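Side-chain contacts in p800 reaction center core protein (Heliobacterium modesticaldum, PDB 5V8K), which forms the homodimeric core of a photosynthetic reaction center, carrying bacteriochlorophyll g pigments and binding a [4Fe-4S] cluster: residues A[281-286]-A[398-403]; A[287-292]-A[302-307]. All blocks are in the same frame, centred on the assembly; numbering follows the deposited sequence.

Interaction 1: A[281-286]-A[398-403]. With GBF (Bacteriochlorophyll g), chain B.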
ATOM      1  N   HIS A 281     -12.827  10.926  22.934  1.00 43.27           N
ATOM      2  CA  HIS A 281     -13.327  12.008  23.784  1.00 43.92           C
ATOM      3  C   HIS A 281     -13.396  11.614  25.256  1.00 45.88           C
ATOM      4  O   HIS A 281     -13.146  12.444  26.132  1.00 46.89           O
ATOM      5  CB  HIS A 281     -14.695  12.463  23.310  1.00 41.93           C
ATOM      6  CG  HIS A 281     -14.617  13.414  22.175  1.00 44.56           C
ATOM      7  ND1 HIS A 281     -14.006  14.641  22.291  1.00 44.44           N
ATOM      8  CD2 HIS A 281     -15.021  13.308  20.889  1.00 40.38           C
ATOM      9  CE1 HIS A 281     -14.035  15.252  21.124  1.00 42.66           C
ATOM     10  NE2 HIS A 281     -14.652  14.463  20.258  1.00 40.45           N
ATOM     11  N   GLY A 282     -13.814  10.390  25.558  1.00 40.19           N
ATOM     12  CA  GLY A 282     -13.871   9.993  26.947  1.00 41.40           C
ATOM     13  C   GLY A 282     -12.481   9.958  27.548  1.00 43.30           C
ATOM     14  O   GLY A 282     -12.250  10.461  28.646  1.00 43.38           O
ATOM     15  N   ALA A 283     -11.532   9.395  26.801  1.00 44.80           N
ATOM     16  CA  ALA A 283     -10.138   9.356  27.222  1.00 47.69           C
ATOM     17  C   ALA A 283      -9.577  10.761  27.388  1.00 46.10           C
ATOM     18  O   ALA A 283      -8.814  11.030  28.322  1.00 49.68           O
ATOM     19  CB  ALA A 283      -9.308   8.566  26.190  1.00 44.44           C
ATOM     20  N   HIS A 284      -9.911  11.661  26.473  1.00 43.33           N
ATOM     21  CA  HIS A 284      -9.435  13.032  26.593  1.00 44.49           C
ATOM     22  C   HIS A 284     -10.025  13.705  27.824  1.00 47.76           C
ATOM     23  O   HIS A 284      -9.341  14.468  28.516  1.00 48.48           O
ATOM     24  CB  HIS A 284      -9.776  13.833  25.333  1.00 43.16           C
ATOM     25  CG  HIS A 284      -9.275  15.228  25.389  1.00 48.55           C
ATOM     26  ND1 HIS A 284     -10.113  16.306  25.558  1.00 47.99           N
ATOM     27  CD2 HIS A 284      -8.016  15.722  25.375  1.00 44.59           C
ATOM     28  CE1 HIS A 284      -9.391  17.411  25.625  1.00 47.85           C
ATOM     29  NE2 HIS A 284      -8.116  17.085  25.528  1.00 49.02           N
ATOM     30  N   PHE A 285     -11.295  13.443  28.113  1.00 51.49           N
ATOM     31  CA  PHE A 285     -11.886  13.941  29.353  1.00 50.64           C
ATOM     32  C   PHE A 285     -11.138  13.395  30.569  1.00 54.62           C
ATOM     33  O   PHE A 285     -10.782  14.150  31.489  1.00 53.30           O
ATOM     34  CB  PHE A 285     -13.380  13.584  29.390  1.00 50.37           C
ATOM     35  CG  PHE A 285     -13.974  13.546  30.790  1.00 54.92           C
ATOM     36  CD1 PHE A 285     -14.327  14.710  31.462  1.00 54.80           C
ATOM     37  CD2 PHE A 285     -14.205  12.327  31.409  1.00 54.17           C
ATOM     38  CE1 PHE A 285     -14.876  14.639  32.768  1.00 54.89           C
ATOM     39  CE2 PHE A 285     -14.754  12.252  32.680  1.00 55.90           C
ATOM     40  CZ  PHE A 285     -15.082  13.401  33.364  1.00 54.83           C
ATOM     41  N   MET A 286     -10.858  12.087  30.580  1.00 54.78           N
ATOM     42  CA  MET A 286     -10.126  11.518  31.709  1.00 57.16           C
ATOM     43  C   MET A 286      -8.757  12.153  31.849  1.00 57.81           C
ATOM     44  O   MET A 286      -8.300  12.429  32.961  1.00 57.83           O
ATOM     45  CB  MET A 286      -9.976  10.009  31.547  1.00 55.34           C
ATOM     46  CG  MET A 286     -11.275   9.281  31.626  1.00 57.98           C
ATOM     47  SD  MET A 286     -11.094   7.728  30.760  1.00 63.07           S
ATOM     48  CE  MET A 286     -12.045   6.711  31.803  1.00 63.86           C
ATOM     49  N   ARG A 398      -5.285   1.840  25.157  1.00 41.51           N
ATOM     50  CA  ARG A 398      -4.111   2.657  25.456  1.00 41.47           C
ATOM     51  C   ARG A 398      -4.454   4.153  25.538  1.00 41.77           C
ATOM     52  O   ARG A 398      -3.900   4.866  26.384  1.00 42.84           O
ATOM     53  CB  ARG A 398      -3.023   2.379  24.414  1.00 40.47           C
ATOM     54  CG  ARG A 398      -2.382   0.964  24.549  1.00 40.54           C
ATOM     55  CD  ARG A 398      -1.494   0.663  23.367  1.00 39.48           C
ATOM     56  NE  ARG A 398      -0.277   1.465  23.358  1.00 39.74           N
ATOM     57  CZ  ARG A 398       0.747   1.234  22.537  1.00 44.88           C
ATOM     58  NH1 ARG A 398       0.680   0.224  21.692  1.00 39.20           N
ATOM     59  NH2 ARG A 398       1.872   1.955  22.595  1.00 39.55           N
ATOM     60  N   MET A 399      -5.360   4.650  24.674  1.00 41.26           N
ATOM     61  CA  MET A 399      -5.917   5.999  24.823  1.00 41.70           C
ATOM     62  C   MET A 399      -6.424   6.214  26.229  1.00 44.44           C
ATOM     63  O   MET A 399      -6.121   7.229  26.870  1.00 44.17           O
ATOM     64  CB  MET A 399      -7.082   6.239  23.837  1.00 41.23           C
ATOM     65  CG  MET A 399      -6.717   6.655  22.444  1.00 39.60           C
ATOM     66  SD  MET A 399      -8.194   7.218  21.469  1.00 39.69           S
ATOM     67  CE  MET A 399      -9.069   5.723  21.059  1.00 38.30           C
ATOM     68  N   VAL A 400      -7.195   5.247  26.725  1.00 42.98           N
ATOM     69  CA  VAL A 400      -7.873   5.373  28.010  1.00 44.43           C
ATOM     70  C   VAL A 400      -6.885   5.336  29.171  1.00 45.73           C
ATOM     71  O   VAL A 400      -6.992   6.133  30.107  1.00 47.02           O
ATOM     72  CB  VAL A 400      -8.933   4.271  28.146  1.00 48.44           C
ATOM     73  CG1 VAL A 400      -9.555   4.298  29.539  1.00 47.76           C
ATOM     74  CG2 VAL A 400      -9.994   4.431  27.065  1.00 43.38           C
ATOM     75  N   PHE A 401      -5.919   4.399  29.152  1.00 43.17           N
ATOM     76  CA  PHE A 401      -5.132   4.083  30.348  1.00 44.56           C
ATOM     77  C   PHE A 401      -3.627   4.351  30.249  1.00 45.14           C
ATOM     78  O   PHE A 401      -2.954   4.359  31.296  1.00 45.98           O
ATOM     79  CB  PHE A 401      -5.331   2.609  30.736  1.00 44.80           C
ATOM     80  CG  PHE A 401      -6.682   2.303  31.313  1.00 45.45           C
ATOM     81  CD1 PHE A 401      -7.181   3.026  32.390  1.00 46.91           C
ATOM     82  CD2 PHE A 401      -7.452   1.292  30.781  1.00 44.70           C
ATOM     83  CE1 PHE A 401      -8.438   2.742  32.943  1.00 47.63           C
ATOM     84  CE2 PHE A 401      -8.712   0.997  31.307  1.00 45.38           C
ATOM     85  CZ  PHE A 401      -9.217   1.731  32.383  1.00 50.71           C
ATOM     86  N   PHE A 402      -3.083   4.586  29.055  1.00 50.32           N
ATOM     87  CA  PHE A 402      -1.658   4.825  28.865  1.00 50.34           C
ATOM     88  C   PHE A 402      -1.291   6.272  28.525  1.00 50.35           C
ATOM     89  O   PHE A 402      -0.133   6.536  28.183  1.00 50.25           O
ATOM     90  CB  PHE A 402      -1.117   3.923  27.748  1.00 48.98           C
ATOM     91  CG  PHE A 402      -0.960   2.465  28.121  1.00 50.44           C
ATOM     92  CD1 PHE A 402      -2.010   1.740  28.665  1.00 52.05           C
ATOM     93  CD2 PHE A 402       0.225   1.799  27.835  1.00 49.04           C
ATOM     94  CE1 PHE A 402      -1.853   0.399  28.968  1.00 53.16           C
ATOM     95  CE2 PHE A 402       0.368   0.461  28.123  1.00 49.29           C
ATOM     96  CZ  PHE A 402      -0.673  -0.243  28.684  1.00 53.36           C
ATOM     97  N   SER A 403      -2.227   7.210  28.569  1.00 47.00           N
ATOM     98  CA  SER A 403      -1.982   8.512  27.960  1.00 50.39           C
ATOM     99  C   SER A 403      -1.366   9.527  28.916  1.00 51.40           C
ATOM    100  O   SER A 403      -0.889  10.568  28.470  1.00 48.29           O
ATOM    101  CB  SER A 403      -3.286   9.059  27.367  1.00 50.13           C
ATOM    102  OG  SER A 403      -3.580   8.365  26.158  1.00 49.66           O
TER
HETATM  103 MG   GBF B1021     -14.707  15.382  18.009  1.00 41.09          MG
HETATM  104  CHA GBF B1021     -11.820  17.375  18.445  1.00 39.00           C
HETATM  105  CHB GBF B1021     -16.537  17.999  18.891  1.00 41.02           C
HETATM  106  CHC GBF B1021     -17.395  13.586  16.756  1.00 35.78           C
HETATM  107  CHD GBF B1021     -12.500  12.949  16.599  1.00 36.15           C
HETATM  108  NA  GBF B1021     -14.278  17.219  18.653  1.00 45.03           N
HETATM  109  C1A GBF B1021     -13.169  17.963  18.714  1.00 43.56           C
HETATM  110  C2A GBF B1021     -13.251  19.322  19.357  1.00 47.14           C
HETATM  111  C3A GBF B1021     -14.722  19.330  19.776  1.00 46.19           C
HETATM  112  C4A GBF B1021     -15.203  18.112  19.043  1.00 41.72           C
HETATM  113  CMA GBF B1021     -14.920  19.166  21.279  1.00 42.61           C
HETATM  114  CAA GBF B1021     -12.902  20.531  18.495  1.00 47.80           C
HETATM  115  CBA GBF B1021     -13.674  20.542  17.185  1.00 50.96           C
HETATM  116  CGA GBF B1021     -13.609  21.902  16.523  1.00 59.84           C
HETATM  117  O1A GBF B1021     -13.306  22.893  17.168  1.00 66.52           O
HETATM  118  O2A GBF B1021     -14.481  22.067  15.385  1.00 62.93           O
HETATM  119  NB  GBF B1021     -16.698  15.788  17.816  1.00 39.57           N
HETATM  120  C1B GBF B1021     -17.317  16.877  18.328  1.00 42.07           C
HETATM  121  C2B GBF B1021     -18.701  16.728  18.222  1.00 44.26           C
HETATM  122  C3B GBF B1021     -18.925  15.488  17.603  1.00 43.10           C
HETATM  123  C4B GBF B1021     -17.640  14.930  17.387  1.00 43.23           C
HETATM  124  CMB GBF B1021     -19.708  17.773  18.658  1.00 40.98           C
HETATM  125  CAB GBF B1021     -20.225  14.838  17.260  1.00 43.84           C
HETATM  126  CBB GBF B1021     -21.463  15.163  17.639  1.00 38.86           C
HETATM  127  NC  GBF B1021     -14.885  13.604  16.998  1.00 45.53           N
HETATM  128  C1C GBF B1021     -16.011  13.076  16.506  1.00 36.93           C
HETATM  129  C2C GBF B1021     -16.063  11.901  15.595  1.00 41.25           C
HETATM  130  C3C GBF B1021     -14.597  11.862  15.614  1.00 43.44           C
HETATM  131  C4C GBF B1021     -13.963  12.789  16.434  1.00 41.75           C
HETATM  132  CMC GBF B1021     -16.725  10.771  16.366  1.00 39.62           C
HETATM  133  CAC GBF B1021     -13.795  10.883  14.846  1.00 37.86           C
HETATM  134  CBC GBF B1021     -14.378   9.819  13.959  1.00 37.68           C
HETATM  135  ND  GBF B1021     -12.760  15.140  17.539  1.00 40.23           N
HETATM  136  C1D GBF B1021     -11.934  14.198  17.125  1.00 39.81           C
HETATM  137  C2D GBF B1021     -10.337  14.336  17.129  1.00 42.02           C
HETATM  138  C3D GBF B1021     -10.493  15.597  17.684  1.00 37.83           C
HETATM  139  C4D GBF B1021     -11.822  16.074  17.913  1.00 42.56           C
HETATM  140  CMD GBF B1021      -9.197  13.430  16.765  1.00 40.96           C
HETATM  141  CAD GBF B1021      -9.603  16.755  17.916  1.00 43.37           C
HETATM  142  OBD GBF B1021      -8.366  16.860  18.137  1.00 41.14           O
HETATM  143  CBD GBF B1021     -10.430  17.887  18.445  1.00 42.24           C
HETATM  144  CGD GBF B1021     -10.066  18.148  19.849  1.00 44.39           C
HETATM  145  O1D GBF B1021      -9.367  19.072  20.213  1.00 47.34           O
HETATM  146  O2D GBF B1021     -10.620  17.269  20.823  1.00 50.06           O
HETATM  147  CED GBF B1021      -9.953  17.214  22.063  1.00 41.98           C
HETATM  148  C1  GBF B1021     -14.161  22.976  14.336  1.00 66.88           C
HETATM  149  C2  GBF B1021     -15.224  22.875  13.273  1.00 75.43           C
HETATM  150  C3  GBF B1021     -16.259  23.734  13.206  1.00 82.59           C
HETATM  151  C4  GBF B1021     -16.385  24.867  14.208  1.00 84.50           C
HETATM  152  C5  GBF B1021     -17.268  23.518  12.092  1.00 82.59           C
HETATM  153  C6  GBF B1021     -17.891  24.830  11.638  1.00 85.81           C
HETATM  154  C7  GBF B1021     -18.579  24.640  10.303  1.00 86.70           C
HETATM  155  C8  GBF B1021     -18.414  25.480   9.258  1.00 92.86           C
HETATM  156  C9  GBF B1021     -17.534  26.697   9.359  1.00 98.60           C
HETATM  157  C10 GBF B1021     -19.140  25.263   7.947  1.00 92.46           C
HETATM  158  C11 GBF B1021     -19.008  23.834   7.436  1.00 91.82           C
HETATM  159  C12 GBF B1021     -20.263  23.443   6.686  1.00 90.43           C
HETATM  160  C13 GBF B1021     -20.306  22.265   6.055  1.00 91.05           C
HETATM  161  C14 GBF B1021     -19.099  21.379   6.117  1.00 89.76           C
HETATM  162  C15 GBF B1021     -21.535  21.826   5.291  1.00 89.95           C
HETATM  163  O   HOH W   1      -6.651   9.154  29.107  1.00 67.44           O
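The methyl group of Ala283 faces the last turn of the helix that ends near Phe401 and meets backbone as much as side chain. Ala283 CB lies 3.5 Å from Met399 O and 4.0 Å from Met399 CB, so the two helices come close enough for a methyl to rest directly on a main-chain turn. One turn further on, Met286 and Val400 pass obliquely across each other, with Met286 SD 4.0 Å from Val400 CG1. This valine branch stands anti to the backbone N (chi1 174°) and also sits over the centre of the Phe401 ring, which leaves it in touch with sulfur and aromatic ring alike.

A water bridges the main chains beside this apolar patch, lying 3.0 Å from both Ala283 O and Met399 O and able to donate to either. Met399 O is used again by Ser403 OG, whose 2.9 Å bond to it reaches back over the helix end from a position tilted 26° out of the carbonyl plane.

His281, pointing away from 398-403, ligates the magnesium of a bacteriochlorophyll g through NE2 at 2.4 Å. One face of the His284 ring carries the ester methyl CED of this pigment, displaced toward the rim, with His284 CE1 3.6 Å from CED. Glu201 fixes both rings, its two carboxylate oxygens each accepting a hydrogen bond from one ND1. A second bacteriochlorophyll g touches Ala283, Met286 and Val400.

The contact thus joins helices 258-291 and 376-401, both predicted to span the membrane. Helix 200-224 borders the His281 and Phe285 side, helix 437-447 packs on Met399, and helix 311-344 meets Arg398 and Phe402; Arg398 also forms a salt bridge with Glu548 of the second subunit.

Interaction 2: A[287-292]-A[302-307]. With DGG (1-[glycerolylphosphonyl]-2-[8-(2-hexyl-cyclopropyl)-octanal-1-yl]-3-[hexadecanal-1-yl]-glycerol), chain C.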
ATOM      1  N   LEU A 287      -8.086  12.383  30.729  1.00 48.92           N
ATOM      2  CA  LEU A 287      -6.753  12.952  30.778  1.00 49.62           C
ATOM      3  C   LEU A 287      -6.785  14.360  31.347  1.00 54.59           C
ATOM      4  O   LEU A 287      -5.885  14.747  32.107  1.00 53.63           O
ATOM      5  CB  LEU A 287      -6.147  12.928  29.378  1.00 48.28           C
ATOM      6  CG  LEU A 287      -4.687  13.308  29.270  1.00 49.61           C
ATOM      7  CD1 LEU A 287      -3.812  12.293  30.063  1.00 49.73           C
ATOM      8  CD2 LEU A 287      -4.247  13.350  27.800  1.00 48.76           C
ATOM      9  N   ARG A 288      -7.832  15.137  31.027  1.00 54.96           N
ATOM     10  CA  ARG A 288      -7.968  16.461  31.634  1.00 55.70           C
ATOM     11  C   ARG A 288      -8.226  16.349  33.128  1.00 59.93           C
ATOM     12  O   ARG A 288      -7.721  17.166  33.909  1.00 59.22           O
ATOM     13  CB  ARG A 288      -9.072  17.262  30.948  1.00 54.19           C
ATOM     14  CG  ARG A 288      -8.674  17.686  29.536  1.00 53.00           C
ATOM     15  CD  ARG A 288      -9.634  18.697  28.930  1.00 55.29           C
ATOM     16  NE  ARG A 288     -10.956  18.126  28.615  1.00 57.10           N
ATOM     17  CZ  ARG A 288     -12.070  18.335  29.318  1.00 58.03           C
ATOM     18  NH1 ARG A 288     -12.061  19.110  30.387  1.00 61.39           N
ATOM     19  NH2 ARG A 288     -13.206  17.773  28.946  1.00 53.28           N
ATOM     20  N   VAL A 289      -8.985  15.333  33.549  1.00 61.72           N
ATOM     21  CA  VAL A 289      -9.138  15.082  34.977  1.00 62.71           C
ATOM     22  C   VAL A 289      -7.770  14.858  35.621  1.00 68.73           C
ATOM     23  O   VAL A 289      -7.461  15.411  36.685  1.00 66.20           O
ATOM     24  CB  VAL A 289     -10.060  13.879  35.222  1.00 60.64           C
ATOM     25  CG1 VAL A 289      -9.948  13.437  36.682  1.00 67.22           C
ATOM     26  CG2 VAL A 289     -11.450  14.226  34.942  1.00 59.17           C
ATOM     27  N   LEU A 290      -6.941  14.016  34.991  1.00 72.83           N
ATOM     28  CA  LEU A 290      -5.642  13.667  35.558  1.00 73.44           C
ATOM     29  C   LEU A 290      -4.658  14.824  35.509  1.00 78.69           C
ATOM     30  O   LEU A 290      -3.668  14.810  36.251  1.00 80.95           O
ATOM     31  CB  LEU A 290      -5.022  12.472  34.824  1.00 70.11           C
ATOM     32  CG  LEU A 290      -5.750  11.132  34.800  1.00 68.99           C
ATOM     33  CD1 LEU A 290      -5.055  10.223  33.800  1.00 68.89           C
ATOM     34  CD2 LEU A 290      -5.750  10.489  36.140  1.00 69.52           C
ATOM     35  N   ASN A 291      -4.886  15.809  34.651  1.00 87.24           N
ATOM     36  CA  ASN A 291      -3.990  16.947  34.528  1.00 90.84           C
ATOM     37  C   ASN A 291      -4.466  18.154  35.313  1.00 90.21           C
ATOM     38  O   ASN A 291      -3.723  19.132  35.421  1.00 93.97           O
ATOM     39  CB  ASN A 291      -3.820  17.335  33.057  1.00 92.45           C
ATOM     40  CG  ASN A 291      -2.891  16.399  32.319  1.00 95.58           C
ATOM     41  OD1 ASN A 291      -2.362  15.463  32.911  1.00 96.12           O
ATOM     42  ND2 ASN A 291      -2.696  16.638  31.014  1.00 96.46           N
ATOM     43  N   ASP A 292      -5.672  18.111  35.854  1.00 93.97           N
ATOM     44  CA  ASP A 292      -6.176  19.191  36.682  1.00 97.12           C
ATOM     45  C   ASP A 292      -6.048  18.771  38.139  1.00104.26           C
ATOM     46  O   ASP A 292      -6.956  18.115  38.672  1.00105.73           O
ATOM     47  CB  ASP A 292      -7.634  19.510  36.336  1.00 98.24           C
ATOM     48  N   PHE A 302     -13.531   7.261  41.688  1.00 97.58           N
ATOM     49  CA  PHE A 302     -13.507   6.422  40.497  1.00 93.86           C
ATOM     50  C   PHE A 302     -12.173   5.694  40.400  1.00 86.75           C
ATOM     51  O   PHE A 302     -11.113   6.260  40.683  1.00 85.00           O
ATOM     52  CB  PHE A 302     -13.755   7.250  39.228  1.00 94.73           C
ATOM     53  CG  PHE A 302     -15.191   7.717  39.070  1.00 99.66           C
ATOM     54  CD1 PHE A 302     -16.143   6.903  38.465  1.00101.65           C
ATOM     55  CD2 PHE A 302     -15.588   8.964  39.525  1.00103.85           C
ATOM     56  CE1 PHE A 302     -17.457   7.319  38.314  1.00103.01           C
ATOM     57  CE2 PHE A 302     -16.908   9.384  39.381  1.00107.12           C
ATOM     58  CZ  PHE A 302     -17.839   8.554  38.769  1.00105.90           C
ATOM     59  N   LYS A 303     -12.236   4.427  39.994  1.00 70.32           N
ATOM     60  CA  LYS A 303     -11.047   3.597  39.941  1.00 68.60           C
ATOM     61  C   LYS A 303     -10.077   3.988  38.827  1.00 65.32           C
ATOM     62  O   LYS A 303      -8.922   3.544  38.863  1.00 62.50           O
ATOM     63  CB  LYS A 303     -11.466   2.134  39.787  1.00 68.77           C
ATOM     64  N   PHE A 304     -10.481   4.809  37.845  1.00 64.76           N
ATOM     65  CA  PHE A 304      -9.578   5.025  36.715  1.00 69.14           C
ATOM     66  C   PHE A 304      -8.438   5.964  37.073  1.00 71.18           C
ATOM     67  O   PHE A 304      -7.374   5.901  36.451  1.00 67.72           O
ATOM     68  CB  PHE A 304     -10.317   5.573  35.489  1.00 68.59           C
ATOM     69  CG  PHE A 304     -10.736   7.017  35.613  1.00 71.26           C
ATOM     70  CD1 PHE A 304      -9.857   8.049  35.293  1.00 69.10           C
ATOM     71  CD2 PHE A 304     -12.017   7.343  36.041  1.00 77.12           C
ATOM     72  CE1 PHE A 304     -10.247   9.388  35.406  1.00 71.48           C
ATOM     73  CE2 PHE A 304     -12.418   8.683  36.163  1.00 79.14           C
ATOM     74  CZ  PHE A 304     -11.528   9.707  35.844  1.00 75.95           C
ATOM     75  N   ILE A 305      -8.633   6.852  38.042  1.00 70.22           N
ATOM     76  CA  ILE A 305      -7.504   7.654  38.491  1.00 76.06           C
ATOM     77  C   ILE A 305      -6.380   6.738  38.967  1.00 76.65           C
ATOM     78  O   ILE A 305      -5.205   6.961  38.655  1.00 78.66           O
ATOM     79  CB  ILE A 305      -7.927   8.648  39.585  1.00 80.27           C
ATOM     80  CG1 ILE A 305      -8.827   9.755  39.009  1.00 82.01           C
ATOM     81  CG2 ILE A 305      -6.694   9.282  40.219  1.00 80.21           C
ATOM     82  CD1 ILE A 305     -10.289   9.398  38.927  1.00 82.83           C
ATOM     83  N   LYS A 306      -6.721   5.669  39.690  1.00 69.60           N
ATOM     84  CA  LYS A 306      -5.691   4.740  40.138  1.00 73.19           C
ATOM     85  C   LYS A 306      -5.140   3.939  38.959  1.00 69.20           C
ATOM     86  O   LYS A 306      -3.920   3.842  38.777  1.00 67.34           O
ATOM     87  CB  LYS A 306      -6.239   3.814  41.231  1.00 74.84           C
ATOM     88  N   ARG A 307      -6.026   3.392  38.123  1.00 63.81           N
ATOM     89  CA  ARG A 307      -5.589   2.504  37.055  1.00 61.27           C
ATOM     90  C   ARG A 307      -4.667   3.219  36.079  1.00 60.21           C
ATOM     91  O   ARG A 307      -3.752   2.600  35.522  1.00 58.98           O
ATOM     92  CB  ARG A 307      -6.809   1.938  36.318  1.00 60.38           C
ATOM     93  CG  ARG A 307      -7.550   0.905  37.102  1.00 61.09           C
ATOM     94  CD  ARG A 307      -8.939   0.669  36.559  1.00 60.78           C
ATOM     95  NE  ARG A 307      -9.541  -0.493  37.195  1.00 63.73           N
ATOM     96  CZ  ARG A 307     -10.806  -0.860  37.053  1.00 66.73           C
ATOM     97  NH1 ARG A 307     -11.627  -0.148  36.291  1.00 67.81           N
ATOM     98  NH2 ARG A 307     -11.251  -1.940  37.684  1.00 68.63           N
TER
HETATM   99  C16 DGG C1031     -18.010  -1.574  18.670  1.00 73.56           C
HETATM  100  C15 DGG C1031     -18.708  -2.663  19.428  1.00 74.25           C
HETATM  101  C14 DGG C1031     -19.093  -2.143  20.788  1.00 75.19           C
HETATM  102  C13 DGG C1031     -18.733  -3.107  21.895  1.00 73.55           C
HETATM  103  C12 DGG C1031     -19.981  -3.799  22.393  1.00 75.61           C
HETATM  104  C11 DGG C1031     -20.109  -3.728  23.895  1.00 74.09           C
HETATM  105  C10 DGG C1031     -18.751  -3.733  24.544  1.00 74.55           C
HETATM  106  C9  DGG C1031     -18.870  -3.727  26.053  1.00 76.52           C
HETATM  107  C8  DGG C1031     -17.505  -3.802  26.728  1.00 79.07           C
HETATM  108  C7  DGG C1031     -17.584  -3.525  28.221  1.00 81.91           C
HETATM  109  C6  DGG C1031     -17.833  -2.052  28.543  1.00 77.23           C
HETATM  110  C5  DGG C1031     -16.598  -1.192  28.386  1.00 79.37           C
HETATM  111  C4  DGG C1031     -16.794   0.212  28.914  1.00 77.76           C
HETATM  112  C3  DGG C1031     -17.440   0.269  30.289  1.00 80.49           C
HETATM  113  C2  DGG C1031     -17.490   1.703  30.830  1.00 85.78           C
HETATM  114  C1  DGG C1031     -17.827   1.773  32.297  1.00 96.31           C
HETATM  115  O1  DGG C1031     -17.976   0.780  32.940  1.00 99.34           O
HETATM  116  O17 DGG C1031     -17.963   3.037  32.995  1.00 97.86           O
HETATM  117  C17 DGG C1031     -17.308   3.380  34.223  1.00100.94           C
HETATM  118  C19 DGG C1031     -16.858   4.856  34.242  1.00102.46           C
HETATM  119  O19 DGG C1031     -17.941   5.790  34.200  1.00100.74           O
HETATM  120  C21 DGG C1031     -19.154   5.497  34.937  1.00102.41           C
HETATM  121  O21 DGG C1031     -19.106   5.410  36.138  1.00106.74           O
HETATM  122  C22 DGG C1031     -20.491   5.327  34.239  1.00 99.53           C
HETATM  123  C23 DGG C1031     -21.544   4.527  35.037  1.00 97.80           C
HETATM  124  C24 DGG C1031     -22.375   3.543  34.231  1.00 94.95           C
HETATM  125  C25 DGG C1031     -21.508   2.802  33.223  1.00 95.41           C
HETATM  126  C26 DGG C1031     -22.308   1.746  32.477  1.00 96.21           C
HETATM  127  C27 DGG C1031     -21.509   1.065  31.370  1.00 96.06           C
HETATM  128  C28 DGG C1031     -22.379   0.126  30.539  1.00 95.42           C
HETATM  129  C29 DGG C1031     -21.555  -0.693  29.555  1.00 92.37           C
HETATM  130  C30 DGG C1031     -22.340  -1.817  28.895  1.00 90.19           C
HETATM  131  C31 DGG C1031     -21.383  -2.821  28.300  1.00 90.89           C
HETATM  132  C18 DGG C1031     -15.999   5.119  35.479  1.00109.49           C
HETATM  133  P   DGG C1031     -14.442   3.485  36.887  1.00111.05           P
HETATM  134  OP1 DGG C1031     -15.295   3.812  38.044  1.00115.13           O
HETATM  135  OP2 DGG C1031     -15.038   4.082  35.541  1.00112.91           O
HETATM  136  OP3 DGG C1031     -13.024   3.891  36.853  1.00105.32           O
HETATM  137  OP4 DGG C1031     -14.677   1.952  36.560  1.00108.96           O
HETATM  138  C40 DGG C1031     -15.370   1.097  37.458  1.00106.35           C
HETATM  139  C41 DGG C1031     -14.806  -0.322  37.355  1.00104.17           C
HETATM  140  O42 DGG C1031     -15.029  -0.815  36.050  1.00102.23           O
HETATM  141  C43 DGG C1031     -15.487  -1.260  38.331  1.00103.36           C
HETATM  142  O44 DGG C1031     -15.071  -2.599  38.074  1.00 98.19           O
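Phe304 reaches from a bound phospholipid to Val289 near the end of the long helix 258-291. At its base, Phe304 CB lies 3.5 Å from the phosphate oxygen OP3 of the lipid. The ring then leaves CB through a CG placed between the backbone N and the carbonyl carbon (chi1 73°), a crowded rotamer that directs it back toward 287-292. Along one edge Phe304 CD2 still borders the phosphate, 3.7 Å from OP3 and near the ring plane. One face of the Phe304 ring is roofed by Ile305 CD1, a methyl 3.3 Å above the plane and displaced toward the rim. At the tip, Phe304 CZ meets Val289 CG1 at 4.1 Å, edge on, the two side chains crossing at about a right angle.

Ile305 continues the apolar seam: Leu290 CD2 rests 4.1 Å from Ile305 CA and also approaches its CG1. The short helix 303-307 crosses the end of the long one at -76°, consistent with the small number of side chains that meet. The neighbouring Arg288 is engaged elsewhere, in salt bridges with Glu201 and Asp199.

The lipid head group lies at the start of the short helix. Its OP3 is 2.9 Å from Phe304 N, while Phe302 CD1 comes within 3.2 Å of OP1, which lies near the plane of that ring at its edge. The extended side chain of Arg307 brings its guanidinium beside the glycerol end, with O42 at its edge.

Contact between the protein segments is purely apolar, whereas another flank of 302-307 sets the main-chain N atoms of Phe304 and Lys303 near phosphate OP3 and Arg307 beside the terminal glycerol; the helix N-terminus would probably add to the attraction for the phosphate, consistent with a lipid site at the membrane boundary.

Both interactions use helix 258-291, and their centres lie about 9 Å apart. Interaction 1 is fully buried between helices predicted to span the membrane, where a polar water bridge and pigment ligation accompany the close packing; interaction 2, nested within the chain loop that interaction 1 closes, is only partly buried and adds a lipid phosphate to apolar side-chain contact. The two are continuous: Met286 CB packs 3.9 Å from Phe304 CE1, and Phe401 CE1 lies 3.8 Å from Arg307 CB. Glu201 serves both, through histidines of one and an arginine of the other. The same helix runs from bacteriochlorophyll ligation at His281 to the partly exposed end that packs on the lipid-binding segment 302-307.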